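Long-range contacts in putative snRNP Sm-like protein (Pyrococcus abyssi, PDB 1H64), which assembles into a seven-membered ring with the Sm fold and probably binds RNA, as related Sm proteins do: residues C[19-24]-C[65-70]; C[39-44]-C[59-64]. All coordinates share one frame; numbering follows the deposited sequence.

Contact 1. Residues C[19-24]-C[65-70]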
# COMPACT_ATOMS: atom_id res chain seq x y z
N VAL C 19 -18.48 -9.22 7.49
CA VAL C 19 -17.16 -8.62 7.25
C VAL C 19 -17.15 -8.22 5.77
O VAL C 19 -17.13 -9.09 4.88
CB VAL C 19 -16.01 -9.61 7.54
CG1 VAL C 19 -14.65 -8.96 7.24
CG2 VAL C 19 -16.07 -10.08 9.01
N ILE C 20 -17.18 -6.91 5.51
CA ILE C 20 -17.18 -6.36 4.17
C ILE C 20 -15.74 -6.12 3.69
O ILE C 20 -14.96 -5.41 4.34
CB ILE C 20 -17.95 -5.03 4.12
CG1 ILE C 20 -19.36 -5.22 4.68
CG2 ILE C 20 -18.02 -4.52 2.69
CD1 ILE C 20 -20.17 -3.93 4.72
N LEU C 21 -15.40 -6.71 2.55
CA LEU C 21 -14.07 -6.55 2.00
C LEU C 21 -14.05 -5.44 0.95
O LEU C 21 -15.10 -5.03 0.45
CB LEU C 21 -13.60 -7.88 1.41
CG LEU C 21 -13.71 -9.01 2.45
CD1 LEU C 21 -13.65 -10.35 1.77
CD2 LEU C 21 -12.61 -8.87 3.51
N LYS C 22 -12.86 -4.95 0.63
CA LYS C 22 -12.70 -3.87 -0.35
C LYS C 22 -13.08 -4.28 -1.77
O LYS C 22 -12.47 -3.81 -2.73
CB LYS C 22 -11.25 -3.38 -0.33
CG LYS C 22 -10.69 -3.18 1.07
CD LYS C 22 -9.27 -2.62 1.05
CE LYS C 22 -8.70 -2.46 2.46
NZ LYS C 22 -7.36 -1.79 2.44
N LYS C 23 -14.10 -5.13 -1.92
CA LYS C 23 -14.49 -5.60 -3.25
C LYS C 23 -15.99 -5.83 -3.50
O LYS C 23 -16.36 -6.34 -4.57
CB LYS C 23 -13.75 -6.90 -3.57
CG LYS C 23 -12.23 -6.82 -3.46
CD LYS C 23 -11.60 -6.17 -4.68
CE LYS C 23 -11.74 -7.06 -5.90
NZ LYS C 23 -11.05 -6.49 -7.09
N GLY C 24 -16.85 -5.45 -2.57
CA GLY C 24 -18.28 -5.70 -2.77
C GLY C 24 -18.39 -7.21 -2.63
O GLY C 24 -19.28 -7.87 -3.17
N ASP C 65 -6.22 -6.00 7.09
CA ASP C 65 -5.79 -5.08 6.05
C ASP C 65 -6.68 -5.07 4.81
O ASP C 65 -6.69 -4.11 4.04
CB ASP C 65 -4.34 -5.37 5.64
CG ASP C 65 -3.76 -4.31 4.71
OD1 ASP C 65 -3.46 -4.63 3.54
OD2 ASP C 65 -3.63 -3.15 5.15
N ASN C 66 -7.44 -6.15 4.62
CA ASN C 66 -8.34 -6.28 3.48
C ASN C 66 -9.75 -5.83 3.82
O ASN C 66 -10.60 -5.74 2.94
CB ASN C 66 -8.42 -7.74 3.03
CG ASN C 66 -7.06 -8.31 2.69
OD1 ASN C 66 -6.44 -7.93 1.70
ND2 ASN C 66 -6.59 -9.23 3.51
N VAL C 67 -10.00 -5.56 5.09
CA VAL C 67 -11.35 -5.20 5.53
C VAL C 67 -11.77 -3.75 5.37
O VAL C 67 -11.02 -2.84 5.73
CB VAL C 67 -11.57 -5.63 7.03
CG1 VAL C 67 -12.97 -5.24 7.49
CG2 VAL C 67 -11.42 -7.15 7.19
N LEU C 68 -12.96 -3.55 4.81
CA LEU C 68 -13.52 -2.20 4.65
C LEU C 68 -14.32 -1.89 5.92
O LEU C 68 -14.18 -0.82 6.52
CB LEU C 68 -14.46 -2.14 3.44
CG LEU C 68 -15.24 -0.83 3.28
CD1 LEU C 68 -14.29 0.28 2.88
CD2 LEU C 68 -16.34 -0.99 2.21
N ALA C 69 -15.16 -2.83 6.32
CA ALA C 69 -15.99 -2.62 7.50
C ALA C 69 -16.48 -3.92 8.09
O ALA C 69 -16.45 -4.96 7.42
CB ALA C 69 -17.17 -1.71 7.14
N ILE C 70 -16.92 -3.86 9.35
CA ILE C 70 -17.47 -5.02 10.04
C ILE C 70 -18.75 -4.55 10.73
O ILE C 70 -18.77 -3.49 11.37
CB ILE C 70 -16.54 -5.58 11.13
CG1 ILE C 70 -15.23 -6.05 10.50
CG2 ILE C 70 -17.23 -6.72 11.85
CD1 ILE C 70 -14.19 -6.51 11.50
O HOH W 1 -10.67 -6.47 0.20
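With chi1 at 179° in both Val19 and Val67, each valine sets CG1 opposite its own backbone N, and the two side chains meet nearly at right angles, Val19 CG1 lying 3.7 Å from Val67 CG2. This packing belongs to the strongly bent Sm barrel, where strand 67-72 pairs antiparallel with strand 16-21 and a classic beta bulge breaks the register: Leu68 and Ala69 both face Ile20. Ile20 O is therefore gripped twice, by Leu68 N at 2.8 Å in the carbonyl plane and by Ala69 N at 3.3 Å, tilted 20° from that plane. Ile20 N in turn donates to Ala69 O. Branched aliphatic residues suit this buried ladder: Ile20 CG2 reaches Leu68 CD2 at 3.9 Å. Ala69, a small residue, packs on Ile60 of a second subunit; Ala69 and Ile70 also pair with a strand of that subunit, so the sheet runs on.

Beyond the bulge Leu21 still pairs with Val67; after it the contact becomes one of loop backbone and a lysine. Lys22 N makes a weak bond to Asn66 O, and a water donates to Asn66 O and weakly accepts from Lys22 N. A lysine fits here because its methylenes can lie along the backbone while the ammonium goes on to an acceptor: CG passes 3.2 Å from Asn66 O. Asn66 ND2 donates to Val67 O of the third subunit, so this 3-10 segment also contributes to the contact between subunits. At the far end of the lysine, NZ makes a weak bond of 2.9 Å to Asp65 O.

Contact 2. Residues C[39-44]-C[59-64]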
# COMPACT_ATOMS: atom_id res chain seq x y z
N ASN C 39 -7.64 -8.22 12.74
CA ASN C 39 -7.65 -9.49 12.02
C ASN C 39 -8.78 -10.18 12.81
O ASN C 39 -8.87 -10.00 14.04
CB ASN C 39 -6.36 -10.29 12.22
CG ASN C 39 -5.16 -9.63 11.55
OD1 ASN C 39 -5.26 -9.12 10.44
ND2 ASN C 39 -4.01 -9.66 12.23
N VAL C 40 -9.65 -10.92 12.14
CA VAL C 40 -10.75 -11.56 12.87
C VAL C 40 -10.87 -13.04 12.54
O VAL C 40 -10.36 -13.52 11.53
CB VAL C 40 -12.12 -10.87 12.59
CG1 VAL C 40 -12.08 -9.43 13.12
CG2 VAL C 40 -12.44 -10.88 11.09
N VAL C 41 -11.53 -13.77 13.44
CA VAL C 41 -11.72 -15.21 13.25
C VAL C 41 -13.22 -15.47 13.29
O VAL C 41 -13.89 -15.04 14.23
CB VAL C 41 -11.05 -16.04 14.38
CG1 VAL C 41 -11.25 -17.52 14.10
CG2 VAL C 41 -9.56 -15.73 14.47
N LEU C 42 -13.73 -16.14 12.27
CA LEU C 42 -15.15 -16.46 12.23
C LEU C 42 -15.31 -17.97 12.22
O LEU C 42 -14.42 -18.69 11.74
CB LEU C 42 -15.79 -15.91 10.95
CG LEU C 42 -15.64 -14.42 10.64
CD1 LEU C 42 -16.36 -14.13 9.34
CD2 LEU C 42 -16.21 -13.59 11.76
N ALA C 43 -16.42 -18.43 12.79
CA ALA C 43 -16.75 -19.86 12.83
C ALA C 43 -18.00 -20.05 11.96
O ALA C 43 -18.83 -19.14 11.86
CB ALA C 43 -17.02 -20.31 14.27
N ASP C 44 -18.13 -21.22 11.34
CA ASP C 44 -19.27 -21.54 10.46
C ASP C 44 -19.47 -20.40 9.48
O ASP C 44 -20.55 -19.82 9.38
CB ASP C 44 -20.56 -21.74 11.27
CG ASP C 44 -20.42 -22.82 12.33
OD1 ASP C 44 -19.85 -23.89 12.02
OD2 ASP C 44 -20.90 -22.60 13.46
N LYS C 59 -14.07 -22.70 10.00
CA LYS C 59 -13.42 -21.61 10.73
C LYS C 59 -12.47 -20.88 9.79
O LYS C 59 -11.73 -21.51 9.04
CB LYS C 59 -12.63 -22.18 11.91
CG LYS C 59 -12.11 -21.13 12.89
CD LYS C 59 -11.37 -21.78 14.06
CE LYS C 59 -12.31 -22.64 14.89
NZ LYS C 59 -11.57 -23.36 15.98
N ILE C 60 -12.48 -19.55 9.82
CA ILE C 60 -11.60 -18.80 8.93
C ILE C 60 -11.01 -17.55 9.59
O ILE C 60 -11.71 -16.81 10.27
CB ILE C 60 -12.34 -18.37 7.65
CG1 ILE C 60 -11.35 -17.75 6.66
CG2 ILE C 60 -13.44 -17.37 7.98
CD1 ILE C 60 -11.95 -17.44 5.31
N VAL C 61 -9.71 -17.35 9.37
CA VAL C 61 -8.99 -16.18 9.89
C VAL C 61 -8.88 -15.20 8.73
O VAL C 61 -8.30 -15.53 7.69
CB VAL C 61 -7.58 -16.58 10.38
CG1 VAL C 61 -6.87 -15.35 11.01
CG2 VAL C 61 -7.69 -17.70 11.40
N ILE C 62 -9.45 -14.00 8.91
CA ILE C 62 -9.46 -12.96 7.90
C ILE C 62 -8.49 -11.83 8.30
O ILE C 62 -8.57 -11.32 9.42
CB ILE C 62 -10.86 -12.35 7.79
CG1 ILE C 62 -11.89 -13.44 7.41
CG2 ILE C 62 -10.88 -11.26 6.73
CD1 ILE C 62 -13.34 -12.92 7.39
N ARG C 63 -7.59 -11.43 7.41
CA ARG C 63 -6.67 -10.36 7.78
C ARG C 63 -7.33 -8.99 7.69
O ARG C 63 -7.97 -8.65 6.70
CB ARG C 63 -5.39 -10.41 6.93
CG ARG C 63 -4.35 -11.46 7.43
CD ARG C 63 -2.94 -11.04 6.99
NE ARG C 63 -3.09 -10.48 5.67
CZ ARG C 63 -2.59 -9.33 5.25
NH1 ARG C 63 -1.86 -8.54 6.04
NH2 ARG C 63 -2.92 -8.94 4.05
N GLY C 64 -7.16 -8.19 8.74
CA GLY C 64 -7.78 -6.87 8.76
C GLY C 64 -7.41 -5.87 7.66
O GLY C 64 -8.21 -5.00 7.32
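Val40 and Ile62 face each other as a hydrogen-bonded antiparallel pair, joined by Val40 N to Ile62 O and by Ile62 N to Val40 O at 2.8 Å. Leu42 and Ile60 repeat the pattern, with Leu42 N giving to Ile60 O and Ile60 N to Leu42 O. Between the bonded pairs, CA-H groups lean on the same carbonyls, Val61 CA standing 3.4 Å from Val40 O. One side chain adds to the ladder: Asn39 has chi1 -69°, which places CG beside its own backbone N and lets OD1 take Gly64 N at 2.7 Å on a lone pair in the carbonyl plane. Asparagine suits this spot because its amide serves both ways, ND2 donating to Asp35.

In the Sm fold strand 60-62 is an edge of the subunit's sheet: Val61 and Ile62 pair with a strand of a neighbouring subunit, so the sheet continues round the heptamer.

Apolar contacts divide between the two faces. On one, Leu42 CD1 meets Ile62 CD1 at 3.8 Å, and Val40 CG2 sits against Ile62 CB; branched aliphatic residues suit this buried side, where Leu42 also packs on Val19 and Ile62 on Phe27. On the other, Val41 CG2 approaches Val61 CG2 at 4.1 Å, the two valines slanting across each other. Here Lys59 contributes aliphatic carbon, its CG 3.9 Å from Val41 CG1, before the chain bends at chi3 (-64°) and leads the ammonium end away.

How the contacts relate
After helix 5-11 the chain enters strand 16-21, whose partner, strand 67-72, comes near the C terminus; contact 1 closes that long loop. Inside it, strand 40-42 is joined by strand 60-62 in contact 2, a shorter loop holding strands 45-49 and 52-57, so contact 2 is nested within contact 1. Residues 59-64 lead directly into 65-70. The contact centres lie about 12 Å apart. Contact 1 adds strand 67-72 to 16-21, and contact 2 adds 60-62 to 40-42; strand 25-34, paired with both 16-21 and 40-42, connects them. Side-chain packing joins the two contacts across the core: Ile70 CD1 packs on Val40 CG1, and Val19 CG2 on Leu42 CD1.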